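Local structure of hypothetical protein (2HKV) at residues Ala8-Val13 / Asp95-Asp100; Arg21-Leu26 / His127-Leu132; Glu45-Leu50 / Glu80-Arg85; Glu55-Ile60 / Leu119-His124. The protein is of unknown function but belongs to the DinB superfamily of helical-bundle proteins, probably metal-dependent, and binds a nickel ion in the crystal. One frame throughout, in Å; residues are numbered along the deposited sequence.

The four contacts join the long helices 4-26, 43-61, 82-98 and 114-138 into the DinB-type bundle. H128, H49 and H124, from contacts 2, 3 and 4 in turn, converge on one nickel ion that also binds two waters; the centres of these contacts lie about 10 to 17 Å apart. L50 of contact 3 packs against H128 and R129, and a salt bridge from R85 NH1 to E55 OE1 ties contact 3 to contact 4. Contact 1 holds no metal ligand. Its centre is about 12 Å from that of contact 4, where L9 and V13 press on A122, but about 21 Å from those of contacts 2 and 3. Contacts 1, 2 and 4 also touch the second subunit.

Contact 1 (Ala8-Val13 / Asp95-Asp100); sequences ALDRHV and DRLMAD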
loop_
_atom_site.group_PDB
_atom_site.type_symbol
_atom_site.label_atom_id
_atom_site.label_comp_id
_atom_site.label_asym_id
_atom_site.label_seq_id
_atom_site.Cartn_x
_atom_site.Cartn_y
_atom_site.Cartn_z
ATOM N N ALA A 8 7.511 13.344 4.348
ATOM C CA ALA A 8 6.315 12.607 3.895
ATOM C C ALA A 8 6.467 11.120 4.181
ATOM O O ALA A 8 5.570 10.457 4.712
ATOM C CB ALA A 8 6.149 12.796 2.471
ATOM N N LEU A 9 7.641 10.589 3.841
ATOM C CA LEU A 9 7.896 9.191 4.124
ATOM C C LEU A 9 7.895 8.900 5.626
ATOM O O LEU A 9 7.323 7.901 6.021
ATOM C CB LEU A 9 9.159 8.669 3.448
ATOM C CG LEU A 9 9.098 8.359 1.953
ATOM C CD1 LEU A 9 10.519 8.135 1.356
ATOM C CD2 LEU A 9 8.123 7.202 1.679
ATOM N N ASP A 10 8.574 9.723 6.427
ATOM C CA ASP A 10 8.605 9.525 7.875
ATOM C C ASP A 10 7.153 9.517 8.424
ATOM O O ASP A 10 6.773 8.676 9.252
ATOM C CB ASP A 10 9.462 10.589 8.528
ATOM C CG ASP A 10 9.650 10.367 10.005
ATOM O OD1 ASP A 10 10.201 9.324 10.366
ATOM O OD2 ASP A 10 9.230 11.231 10.811
ATOM N N ARG A 11 6.336 10.421 7.927
ATOM C CA ARG A 11 4.915 10.512 8.375
ATOM C C ARG A 11 4.113 9.248 8.026
ATOM O O ARG A 11 3.525 8.600 8.895
ATOM C CB ARG A 11 4.272 11.757 7.778
ATOM C CG ARG A 11 2.784 11.914 8.059
ATOM C CD ARG A 11 2.268 13.265 7.678
ATOM N NE ARG A 11 0.807 13.352 7.844
ATOM C CZ ARG A 11 0.129 14.502 7.885
ATOM N NH1 ARG A 11 0.743 15.641 7.770
ATOM N NH2 ARG A 11 -1.197 14.483 8.065
ATOM N N HIS A 12 4.083 8.927 6.740
ATOM C CA HIS A 12 3.224 7.882 6.209
ATOM C C HIS A 12 3.757 6.503 6.485
ATOM O O HIS A 12 2.981 5.580 6.808
ATOM C CB HIS A 12 2.902 8.159 4.714
ATOM C CG HIS A 12 2.041 9.367 4.523
ATOM N ND1 HIS A 12 0.659 9.327 4.696
ATOM C CD2 HIS A 12 2.346 10.657 4.253
ATOM C CE1 HIS A 12 0.176 10.551 4.560
ATOM N NE2 HIS A 12 1.169 11.381 4.311
ATOM N N VAL A 13 5.071 6.306 6.426
ATOM C CA VAL A 13 5.602 5.012 6.841
ATOM C C VAL A 13 5.454 4.833 8.367
ATOM O O VAL A 13 5.138 3.752 8.856
ATOM C CB VAL A 13 7.071 4.735 6.387
ATOM C CG1 VAL A 13 7.471 3.345 6.863
ATOM C CG2 VAL A 13 7.232 4.809 4.878
ATOM N N ASP A 95 16.970 5.371 9.575
ATOM C CA ASP A 95 18.354 5.770 9.421
ATOM C C ASP A 95 18.747 5.918 7.950
ATOM O O ASP A 95 19.468 6.840 7.586
ATOM C CB ASP A 95 19.248 4.726 10.066
ATOM C CG ASP A 95 19.071 4.646 11.588
ATOM O OD1 ASP A 95 18.380 5.525 12.189
ATOM O OD2 ASP A 95 19.647 3.691 12.180
ATOM N N ARG A 96 18.274 4.998 7.108
ATOM C CA ARG A 96 18.525 5.078 5.660
ATOM C C ARG A 96 17.772 6.277 5.040
ATOM O O ARG A 96 18.238 6.945 4.092
ATOM C CB ARG A 96 18.154 3.766 4.966
ATOM C CG ARG A 96 19.018 2.546 5.373
ATOM C CD ARG A 96 20.369 2.948 5.910
ATOM N NE ARG A 96 21.178 1.838 6.409
ATOM C CZ ARG A 96 21.027 1.206 7.578
ATOM N NH1 ARG A 96 20.044 1.494 8.416
ATOM N NH2 ARG A 96 21.886 0.241 7.896
ATOM N N LEU A 97 16.615 6.540 5.602
ATOM C CA LEU A 97 15.755 7.601 5.107
ATOM C C LEU A 97 16.486 8.908 5.153
ATOM O O LEU A 97 16.447 9.661 4.209
ATOM C CB LEU A 97 14.466 7.662 5.916
ATOM C CG LEU A 97 13.421 8.744 5.580
ATOM C CD1 LEU A 97 12.998 8.636 4.108
ATOM C CD2 LEU A 97 12.223 8.646 6.505
HETATM N N MSE A 98 17.204 9.136 6.239
HETATM C CA MSE A 98 17.845 10.407 6.471
HETATM C C MSE A 98 19.244 10.488 5.879
HETATM O O MSE A 98 19.687 11.551 5.504
HETATM C CB MSE A 98 17.880 10.676 7.965
HETATM C CG MSE A 98 16.493 10.611 8.584
HETATM SE SE MSE A 98 15.211 11.945 7.830
HETATM C CE MSE A 98 13.459 11.246 8.629
ATOM N N ALA A 99 19.916 9.362 5.743
ATOM C CA ALA A 99 21.279 9.326 5.221
ATOM C C ALA A 99 21.326 8.976 3.720
ATOM O O ALA A 99 20.662 8.039 3.260
ATOM C CB ALA A 99 22.044 8.309 5.993
ATOM N N ASP A 100 22.123 9.716 2.953
ATOM C CA ASP A 100 22.383 9.348 1.545
ATOM C C ASP A 100 23.019 7.953 1.496
ATOM O O ASP A 100 24.221 7.814 1.805
ATOM C CB ASP A 100 23.321 10.373 0.850
ATOM C CG ASP A 100 23.835 9.884 -0.514
#
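L9 and L97 meet methyl to methyl between helix 4-26 and the C-terminal end of helix 82-98, two of the long helices of the DinB four-helix bundle. CD1 of L97 lies 3.7 Å from CD1 of L9 and also reaches CB of L9, the two side chains crossing at a slant. Both residues direct CB toward the opposite helix, and leucine suits such a place because its forked end can touch two neighbours at once. In L97 the CG is turned opposite the backbone N (chi1 178°), which extends the fork outward across the gap. Its second branch, CD2, settles against D10, the residue after L9, 3.8 Å from D10 N and 3.9 Å from D10 CB. Replacing L97 with an alanine would probably open a gap beside L9 and leave the D10 backbone without its apolar cover.

A second kind of contact, looser and nearer the surface, pairs selenomethionine M98 with D10. The two chains cross at about a right angle. Aspartate fits this partly exposed margin because its short chain lays CB and the carboxylate carbon alongside the selenomethionine methyl.

Around this pair, L9 also packs on L118 and A122 of helix 114-138, so the leucine contact continues into the bundle core. On another flank of helix 4-26, H12 NE2 is hydrogen-bonded to D112 of the second subunit, and R11 to T111 of that subunit. At the outer edge of the contact, CE of M98 stands 4.1 Å from both CB and CG of D10.

Contact 2 (Arg21-Leu26 / His127-Leu132); sequences RDLIRL and HHRSQL. With NI (nickel (II) ion), chain B.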
loop_
_atom_site.group_PDB
_atom_site.type_symbol
_atom_site.label_atom_id
_atom_site.label_comp_id
_atom_site.label_asym_id
_atom_site.label_seq_id
_atom_site.Cartn_x
_atom_site.Cartn_y
_atom_site.Cartn_z
ATOM N N ARG A 21 1.764 -2.357 14.209
ATOM C CA ARG A 21 2.093 -2.755 15.573
ATOM C C ARG A 21 0.783 -3.032 16.326
ATOM O O ARG A 21 0.654 -4.038 17.015
ATOM C CB ARG A 21 2.944 -1.676 16.267
ATOM C CG ARG A 21 3.666 -2.144 17.465
ATOM C CD ARG A 21 4.263 -0.961 18.252
ATOM N NE ARG A 21 5.255 -0.250 17.442
ATOM C CZ ARG A 21 5.332 1.071 17.290
ATOM N NH1 ARG A 21 4.482 1.898 17.899
ATOM N NH2 ARG A 21 6.293 1.580 16.527
ATOM N N ASP A 22 -0.211 -2.154 16.161
ATOM C CA ASP A 22 -1.483 -2.326 16.853
ATOM C C ASP A 22 -2.180 -3.588 16.382
ATOM O O ASP A 22 -2.723 -4.350 17.202
ATOM C CB ASP A 22 -2.397 -1.133 16.628
ATOM C CG ASP A 22 -1.882 0.138 17.299
ATOM O OD1 ASP A 22 -1.164 0.025 18.343
ATOM O OD2 ASP A 22 -2.212 1.247 16.785
ATOM N N LEU A 23 -2.133 -3.839 15.067
ATOM C CA LEU A 23 -2.800 -5.034 14.527
ATOM C C LEU A 23 -2.174 -6.307 15.082
ATOM O O LEU A 23 -2.897 -7.206 15.479
ATOM C CB LEU A 23 -2.778 -5.079 12.982
ATOM C CG LEU A 23 -3.697 -4.116 12.207
ATOM C CD1 LEU A 23 -3.403 -4.224 10.688
ATOM C CD2 LEU A 23 -5.179 -4.425 12.463
ATOM N N ILE A 24 -0.846 -6.354 15.117
ATOM C CA ILE A 24 -0.122 -7.513 15.607
ATOM C C ILE A 24 -0.538 -7.758 17.044
ATOM O O ILE A 24 -0.845 -8.889 17.394
ATOM C CB ILE A 24 1.438 -7.356 15.425
ATOM C CG1 ILE A 24 1.794 -7.432 13.933
ATOM C CG2 ILE A 24 2.222 -8.411 16.246
ATOM C CD1 ILE A 24 3.240 -7.047 13.600
ATOM N N ARG A 25 -0.648 -6.690 17.854
ATOM C CA ARG A 25 -1.088 -6.856 19.255
ATOM C C ARG A 25 -2.541 -7.352 19.430
ATOM O O ARG A 25 -2.925 -7.783 20.522
ATOM C CB ARG A 25 -0.869 -5.566 20.028
ATOM C CG ARG A 25 0.592 -5.198 20.212
ATOM C CD ARG A 25 0.677 -3.724 20.579
ATOM N NE ARG A 25 2.000 -3.337 21.045
ATOM C CZ ARG A 25 2.489 -2.094 21.002
ATOM N NH1 ARG A 25 1.776 -1.086 20.489
ATOM N NH2 ARG A 25 3.714 -1.854 21.462
ATOM N N LEU A 26 -3.341 -7.331 18.373
ATOM C CA LEU A 26 -4.705 -7.849 18.443
ATOM C C LEU A 26 -4.735 -9.350 18.288
ATOM O O LEU A 26 -5.642 -10.011 18.765
ATOM C CB LEU A 26 -5.608 -7.181 17.389
ATOM C CG LEU A 26 -5.773 -5.659 17.498
ATOM C CD1 LEU A 26 -6.843 -5.183 16.516
ATOM C CD2 LEU A 26 -6.141 -5.264 18.908
ATOM N N HIS A 127 0.808 -2.648 1.259
ATOM C CA HIS A 127 0.281 -3.879 0.623
ATOM C C HIS A 127 0.019 -4.985 1.674
ATOM O O HIS A 127 -1.050 -5.572 1.739
ATOM C CB HIS A 127 1.261 -4.355 -0.461
ATOM C CG HIS A 127 0.937 -5.696 -1.071
ATOM N ND1 HIS A 127 -0.019 -5.853 -2.051
ATOM C CD2 HIS A 127 1.423 -6.935 -0.813
ATOM C CE1 HIS A 127 -0.092 -7.133 -2.395
ATOM N NE2 HIS A 127 0.763 -7.818 -1.652
ATOM N N HIS A 128 1.025 -5.293 2.489
ATOM C CA HIS A 128 0.856 -6.349 3.429
ATOM C C HIS A 128 0.103 -5.969 4.679
ATOM O O HIS A 128 -0.515 -6.865 5.277
ATOM C CB HIS A 128 2.175 -7.027 3.790
ATOM C CG HIS A 128 2.803 -7.760 2.658
ATOM N ND1 HIS A 128 2.239 -8.888 2.098
ATOM C CD2 HIS A 128 3.974 -7.561 2.027
ATOM C CE1 HIS A 128 3.066 -9.344 1.161
ATOM N NE2 HIS A 128 4.092 -8.513 1.046
ATOM N N ARG A 129 0.107 -4.702 5.098
ATOM C CA ARG A 129 -0.749 -4.277 6.207
ATOM C C ARG A 129 -2.219 -4.560 5.827
ATOM O O ARG A 129 -3.045 -5.060 6.634
ATOM C CB ARG A 129 -0.589 -2.809 6.473
ATOM C CG ARG A 129 -1.321 -2.343 7.743
ATOM C CD ARG A 129 -1.326 -0.831 7.936
ATOM N NE ARG A 129 -2.122 -0.161 6.902
ATOM C CZ ARG A 129 -2.644 1.050 7.030
ATOM N NH1 ARG A 129 -2.427 1.768 8.111
ATOM N NH2 ARG A 129 -3.328 1.560 6.019
ATOM N N SER A 130 -2.571 -4.242 4.575
ATOM C CA SER A 130 -3.921 -4.523 4.051
ATOM C C SER A 130 -4.243 -6.011 4.102
ATOM O O SER A 130 -5.373 -6.429 4.535
ATOM C CB SER A 130 -4.054 -4.017 2.616
ATOM O OG SER A 130 -5.407 -4.059 2.188
ATOM N N GLN A 131 -3.291 -6.838 3.672
ATOM C CA GLN A 131 -3.479 -8.290 3.710
ATOM C C GLN A 131 -3.803 -8.744 5.142
ATOM O O GLN A 131 -4.765 -9.536 5.360
ATOM C CB GLN A 131 -2.214 -8.976 3.266
ATOM C CG GLN A 131 -2.339 -10.439 3.062
ATOM C CD GLN A 131 -1.113 -11.031 2.393
ATOM O OE1 GLN A 131 -0.145 -10.329 2.105
ATOM N NE2 GLN A 131 -1.161 -12.355 2.111
ATOM N N LEU A 132 -3.003 -8.268 6.102
ATOM C CA LEU A 132 -3.174 -8.671 7.511
ATOM C C LEU A 132 -4.526 -8.217 7.975
ATOM O O LEU A 132 -5.257 -8.988 8.636
ATOM C CB LEU A 132 -2.057 -8.124 8.430
ATOM C CG LEU A 132 -2.198 -8.513 9.915
ATOM C CD1 LEU A 132 -2.266 -10.089 10.125
ATOM C CD2 LEU A 132 -1.073 -7.790 10.714
HETATM NI NI NI B . 5.874 -8.988 0.129
HETATM O O HOH W 1 5.167 -11.081 -0.311
HETATM O O HOH W 2 7.567 -9.577 -0.919
#
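L23 buries the most surface here, lying against L132 and R129 of the neighbouring helix. Its CB is 3.9 Å from CD2 of L132, whose CG is set opposite the backbone N (chi1 180°), a rotation that carries the branched end over to helix 4-26. The same CD2 lies near CG1 of I24, at 4.3 Å, and so touches two successive side chains. Farther along L23, CD1 meets CG of R129 at 4.1 Å, the two chains crossing at about a right angle. Of the arginine side chain, L23 touches the aliphatic stem. The chain bends at chi3, and NH1 is held by T19 OG1 and the carbonyl of L147, which satisfy the charged end of this long buried residue.

Helices 4-26 and 114-138 run roughly parallel in the DinB four-helix bundle, their local axes 27° apart and 10.9 Å at closest approach. That wide spacing suits leucines, large enough to span it.

H128, on another side of helix 114-138, binds nickel through NE2 at 2.1 Å, beside H49 and H124. Its ND1 donates to OE1 of Q131 at 2.8 Å, with the oxygen near the ring plane, a second-shell bond that, with the metal, would hold the ring's rotation.

Contact 3 (Glu45-Leu50 / Glu80-Arg85); sequences EVAVHL and EQLVDR. With NI (nickel (II) ion), chain B.
L82 turns its CG beside its own backbone N (chi1 -82°), sending both methyls toward A47 and V48, while V48 has CG1 opposite the backbone N, so that CG2 is the branch that meets the leucine. The fork of L82 touches both neighbours. CD1 lies 3.8 Å from CB of A47, and CD2 rests 3.8 Å from CA of V48 and 3.9 Å from its CG2, the two side chains crossing at about a right angle.

Alanine suits its place because its small methyl lets CD1 settle beside it, and valine's beta-branch puts a methyl close to its own helix. At V48 the backbones come near, its CA 6.7 Å from CA of L82. L82 sits on the first turn of helix 82-98; I24 of helix 4-26 and A51 also pack on it, with W32 from a loop, so three helices of the DinB bundle meet here.

H49 directs its CB away from segment 80-85 and binds the nickel ion through NE2 at 2.0 Å. Helix 43-61 thus gives hydrocarbon to one neighbour and a ligand to the metal. With no hydrogen bond or charge pair between the segments, cohesion rests on close fit and buried methyl groups.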
loop_
_atom_site.group_PDB
_atom_site.type_symbol
_atom_site.label_atom_id
_atom_site.label_comp_id
_atom_site.label_asym_id
_atom_site.label_seq_id
_atom_site.Cartn_x
_atom_site.Cartn_y
_atom_site.Cartn_z
ATOM N N GLU A 45 2.862 -15.932 9.206
ATOM C CA GLU A 45 3.820 -15.701 8.124
ATOM C C GLU A 45 3.689 -14.295 7.481
ATOM O O GLU A 45 4.686 -13.688 7.148
ATOM C CB GLU A 45 3.711 -16.794 7.058
ATOM C CG GLU A 45 4.190 -18.173 7.504
ATOM C CD GLU A 45 3.752 -19.307 6.545
ATOM O OE1 GLU A 45 2.977 -19.075 5.592
ATOM O OE2 GLU A 45 4.165 -20.481 6.771
ATOM N N VAL A 46 2.459 -13.785 7.346
ATOM C CA VAL A 46 2.243 -12.386 6.940
ATOM C C VAL A 46 2.888 -11.433 7.925
ATOM O O VAL A 46 3.576 -10.495 7.537
ATOM C CB VAL A 46 0.775 -12.044 6.783
ATOM C CG1 VAL A 46 0.601 -10.602 6.216
ATOM C CG2 VAL A 46 0.148 -12.961 5.769
ATOM N N ALA A 47 2.618 -11.659 9.217
ATOM C CA ALA A 47 3.181 -10.853 10.278
ATOM C C ALA A 47 4.690 -10.796 10.295
ATOM O O ALA A 47 5.236 -9.723 10.467
ATOM C CB ALA A 47 2.632 -11.268 11.670
ATOM N N VAL A 48 5.374 -11.926 10.128
ATOM C CA VAL A 48 6.830 -11.918 10.093
ATOM C C VAL A 48 7.370 -11.113 8.872
ATOM O O VAL A 48 8.361 -10.383 8.993
ATOM C CB VAL A 48 7.411 -13.365 10.067
ATOM C CG1 VAL A 48 8.939 -13.350 9.912
ATOM C CG2 VAL A 48 6.986 -14.144 11.326
ATOM N N HIS A 49 6.750 -11.296 7.712
ATOM C CA HIS A 49 7.178 -10.600 6.468
ATOM C C HIS A 49 7.023 -9.095 6.713
ATOM O O HIS A 49 7.934 -8.319 6.432
ATOM C CB HIS A 49 6.343 -11.120 5.283
ATOM C CG HIS A 49 6.636 -10.492 3.933
ATOM N ND1 HIS A 49 7.885 -10.455 3.373
ATOM C CD2 HIS A 49 5.794 -9.982 2.989
ATOM C CE1 HIS A 49 7.814 -9.927 2.157
ATOM N NE2 HIS A 49 6.560 -9.575 1.910
ATOM N N LEU A 50 5.879 -8.684 7.271
ATOM C CA LEU A 50 5.670 -7.266 7.648
ATOM C C LEU A 50 6.740 -6.721 8.636
ATOM O O LEU A 50 7.267 -5.592 8.490
ATOM C CB LEU A 50 4.293 -7.105 8.260
ATOM C CG LEU A 50 3.098 -6.808 7.370
ATOM C CD1 LEU A 50 1.775 -7.174 8.148
ATOM C CD2 LEU A 50 3.134 -5.322 6.902
ATOM N N GLU A 80 6.241 -13.618 19.941
ATOM C CA GLU A 80 6.463 -12.656 21.024
ATOM C C GLU A 80 7.541 -11.610 20.713
ATOM O O GLU A 80 7.644 -10.610 21.408
ATOM C CB GLU A 80 6.777 -13.393 22.344
ATOM C CG GLU A 80 8.042 -14.264 22.318
ATOM C CD GLU A 80 7.788 -15.756 21.993
ATOM O OE1 GLU A 80 6.918 -16.086 21.136
ATOM O OE2 GLU A 80 8.497 -16.601 22.600
ATOM N N GLN A 81 8.348 -11.831 19.677
ATOM C CA GLN A 81 9.366 -10.846 19.278
ATOM C C GLN A 81 8.949 -9.975 18.082
ATOM O O GLN A 81 9.706 -9.121 17.647
ATOM C CB GLN A 81 10.657 -11.553 18.920
ATOM C CG GLN A 81 11.217 -12.414 20.031
ATOM C CD GLN A 81 12.069 -13.569 19.511
ATOM O OE1 GLN A 81 11.921 -14.026 18.362
ATOM N NE2 GLN A 81 12.959 -14.064 20.372
ATOM N N LEU A 82 7.747 -10.196 17.565
ATOM C CA LEU A 82 7.307 -9.545 16.323
ATOM C C LEU A 82 7.316 -8.051 16.427
ATOM O O LEU A 82 7.830 -7.379 15.533
ATOM C CB LEU A 82 5.929 -10.054 15.874
ATOM C CG LEU A 82 5.986 -11.366 15.101
ATOM C CD1 LEU A 82 4.595 -11.871 14.854
ATOM C CD2 LEU A 82 6.715 -11.141 13.779
ATOM N N VAL A 83 6.752 -7.498 17.495
ATOM C CA VAL A 83 6.739 -6.038 17.620
ATOM C C VAL A 83 8.161 -5.516 17.715
ATOM O O VAL A 83 8.511 -4.538 17.049
ATOM C CB VAL A 83 5.883 -5.536 18.796
ATOM C CG1 VAL A 83 6.105 -4.023 19.009
ATOM C CG2 VAL A 83 4.426 -5.828 18.523
ATOM N N ASP A 84 8.976 -6.150 18.548
ATOM C CA ASP A 84 10.375 -5.763 18.713
ATOM C C ASP A 84 11.074 -5.753 17.379
ATOM O O ASP A 84 11.875 -4.865 17.108
ATOM C CB ASP A 84 11.112 -6.722 19.646
ATOM C CG ASP A 84 10.766 -6.509 21.120
ATOM O OD1 ASP A 84 10.075 -5.502 21.443
ATOM O OD2 ASP A 84 11.196 -7.349 21.957
ATOM N N ARG A 85 10.756 -6.744 16.547
ATOM C CA ARG A 85 11.351 -6.872 15.222
ATOM C C ARG A 85 10.914 -5.793 14.245
ATOM O O ARG A 85 11.730 -5.230 13.557
ATOM C CB ARG A 85 11.073 -8.284 14.631
ATOM C CG ARG A 85 11.940 -8.619 13.416
ATOM C CD ARG A 85 13.381 -8.273 13.761
ATOM N NE ARG A 85 14.360 -8.599 12.750
ATOM C CZ ARG A 85 14.857 -7.753 11.852
ATOM N NH1 ARG A 85 14.487 -6.451 11.797
ATOM N NH2 ARG A 85 15.754 -8.240 10.985
HETATM NI NI NI B . 5.874 -8.988 0.129
HETATM O O HOH W 1 5.167 -11.081 -0.311
HETATM O O HOH W 2 7.567 -9.577 -0.919
#

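Contact 4 (Glu55-Ile60 / Leu119-His124); sequences EADLRI and LEAAVH. With NI (nickel (II) ion), chain B.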
loop_
_atom_site.group_PDB
_atom_site.type_symbol
_atom_site.label_atom_id
_atom_site.label_comp_id
_atom_site.label_asym_id
_atom_site.label_seq_id
_atom_site.Cartn_x
_atom_site.Cartn_y
_atom_site.Cartn_z
ATOM N N GLU A 55 13.502 -3.448 6.362
ATOM C CA GLU A 55 14.964 -3.640 6.352
ATOM C C GLU A 55 15.369 -4.524 5.179
ATOM O O GLU A 55 16.307 -4.203 4.455
ATOM C CB GLU A 55 15.403 -4.193 7.705
ATOM C CG GLU A 55 16.824 -4.620 7.810
ATOM C CD GLU A 55 17.258 -4.970 9.225
ATOM O OE1 GLU A 55 16.517 -4.706 10.210
ATOM O OE2 GLU A 55 18.373 -5.533 9.358
ATOM N N ALA A 56 14.630 -5.617 4.967
ATOM C CA ALA A 56 14.873 -6.557 3.879
ATOM C C ALA A 56 14.946 -5.810 2.570
ATOM O O ALA A 56 15.912 -5.942 1.819
ATOM C CB ALA A 56 13.768 -7.722 3.829
ATOM N N ASP A 57 13.946 -4.977 2.290
ATOM C CA ASP A 57 13.937 -4.325 1.000
ATOM C C ASP A 57 15.129 -3.414 0.831
ATOM O O ASP A 57 15.641 -3.285 -0.270
ATOM C CB ASP A 57 12.638 -3.536 0.768
ATOM C CG ASP A 57 11.408 -4.439 0.536
ATOM O OD1 ASP A 57 11.434 -5.701 0.767
ATOM O OD2 ASP A 57 10.342 -3.886 0.140
ATOM N N LEU A 58 15.560 -2.747 1.887
ATOM C CA LEU A 58 16.659 -1.808 1.747
ATOM C C LEU A 58 17.988 -2.529 1.638
ATOM O O LEU A 58 18.877 -2.033 0.964
ATOM C CB LEU A 58 16.662 -0.773 2.887
ATOM C CG LEU A 58 15.504 0.256 2.833
ATOM C CD1 LEU A 58 15.705 1.288 3.895
ATOM C CD2 LEU A 58 15.399 0.912 1.498
ATOM N N ARG A 59 18.105 -3.692 2.267
ATOM C CA ARG A 59 19.271 -4.559 2.095
ATOM C C ARG A 59 19.365 -5.082 0.668
ATOM O O ARG A 59 20.462 -5.073 0.052
ATOM C CB ARG A 59 19.194 -5.728 3.088
ATOM C CG ARG A 59 19.474 -5.321 4.525
ATOM C CD ARG A 59 19.662 -6.480 5.523
ATOM N NE ARG A 59 19.983 -5.919 6.836
ATOM C CZ ARG A 59 21.208 -5.723 7.310
ATOM N NH1 ARG A 59 22.273 -6.102 6.628
ATOM N NH2 ARG A 59 21.366 -5.149 8.495
ATOM N N ILE A 60 18.253 -5.605 0.158
ATOM C CA ILE A 60 18.150 -5.958 -1.252
ATOM C C ILE A 60 18.624 -4.795 -2.139
ATOM O O ILE A 60 19.335 -5.042 -3.124
ATOM C CB ILE A 60 16.708 -6.412 -1.616
ATOM C CG1 ILE A 60 16.455 -7.822 -1.055
ATOM C CG2 ILE A 60 16.452 -6.330 -3.139
ATOM C CD1 ILE A 60 14.963 -8.098 -0.724
ATOM N N LEU A 119 10.503 4.562 -1.431
ATOM C CA LEU A 119 9.067 4.499 -1.734
ATOM C C LEU A 119 8.586 3.044 -1.921
ATOM O O LEU A 119 7.471 2.689 -1.463
ATOM C CB LEU A 119 8.711 5.341 -2.963
ATOM C CG LEU A 119 7.264 5.282 -3.497
ATOM C CD1 LEU A 119 6.248 5.656 -2.408
ATOM C CD2 LEU A 119 7.166 6.208 -4.726
ATOM N N GLU A 120 9.387 2.176 -2.560
ATOM C CA GLU A 120 8.988 0.794 -2.780
ATOM C C GLU A 120 8.727 0.099 -1.463
ATOM O O GLU A 120 7.761 -0.642 -1.346
ATOM C CB GLU A 120 10.062 0.048 -3.575
ATOM C CG GLU A 120 9.717 -1.389 -4.023
ATOM C CD GLU A 120 9.740 -2.419 -2.879
ATOM O OE1 GLU A 120 10.519 -2.221 -1.926
ATOM O OE2 GLU A 120 9.008 -3.436 -2.914
ATOM N N ALA A 121 9.527 0.382 -0.446
ATOM C CA ALA A 121 9.407 -0.354 0.798
ATOM C C ALA A 121 8.122 0.167 1.451
ATOM O O ALA A 121 7.413 -0.602 2.082
ATOM C CB ALA A 121 10.609 -0.101 1.682
ATOM N N ALA A 122 7.843 1.464 1.326
ATOM C CA ALA A 122 6.603 2.058 1.857
ATOM C C ALA A 122 5.310 1.378 1.297
ATOM O O ALA A 122 4.433 0.915 2.041
ATOM C CB ALA A 122 6.567 3.604 1.629
ATOM N N VAL A 123 5.196 1.322 -0.018
ATOM C CA VAL A 123 4.031 0.717 -0.639
ATOM C C VAL A 123 3.978 -0.779 -0.408
ATOM O O VAL A 123 2.901 -1.335 -0.313
ATOM C CB VAL A 123 3.896 1.066 -2.173
ATOM C CG1 VAL A 123 3.753 2.578 -2.343
ATOM C CG2 VAL A 123 5.056 0.541 -3.018
ATOM N N HIS A 124 5.129 -1.448 -0.305
ATOM C CA HIS A 124 5.151 -2.860 0.092
ATOM C C HIS A 124 4.597 -3.095 1.517
ATOM O O HIS A 124 3.762 -3.981 1.756
ATOM C CB HIS A 124 6.604 -3.361 -0.081
ATOM C CG HIS A 124 6.761 -4.817 0.050
ATOM N ND1 HIS A 124 7.984 -5.399 0.244
ATOM C CD2 HIS A 124 5.856 -5.814 0.026
ATOM C CE1 HIS A 124 7.828 -6.700 0.331
ATOM N NE2 HIS A 124 6.548 -6.961 0.186
HETATM NI NI NI B . 5.874 -8.988 0.129
HETATM O O HOH W 1 5.167 -11.081 -0.311
HETATM O O HOH W 2 7.567 -9.577 -0.919
#
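D57 accepts a hydrogen bond from H124 across two antiparallel helices of the DinB four-helix bundle, 43-61 and 114-138, whose local axes lie 150° apart. ND1 of H124 donates to OD2 of D57 at 2.8 Å, nearly straight at 169°, and meets the syn lone pair of that oxygen. Carboxylate and ring are almost coplanar, 11° apart. On its other side the ring binds nickel through NE2 at 2.1 Å, so D57 is a second-shell residue that orients a ligand and may also make NE2 a stronger donor to the metal.

The same oxygen has an acidic neighbour: E120 OE1 lies 2.7 Å from D57 OD2, brought there by a bend of the glutamate chain at chi2.

Apolar contact is mainly CB of D57 with CB of A121, 4.1 Å apart; the small alanine probably allows the helices to come close enough for so short an acid to reach the histidine. An alanine in place of D57 removes the acceptor of H124 ND1, and the ring would probably be freer to turn at the metal.

On helix 43-61, R59 forms a salt bridge with E55, NE at 3.0 Å and NH2 at 3.1 Å both bonding to E55 OE2.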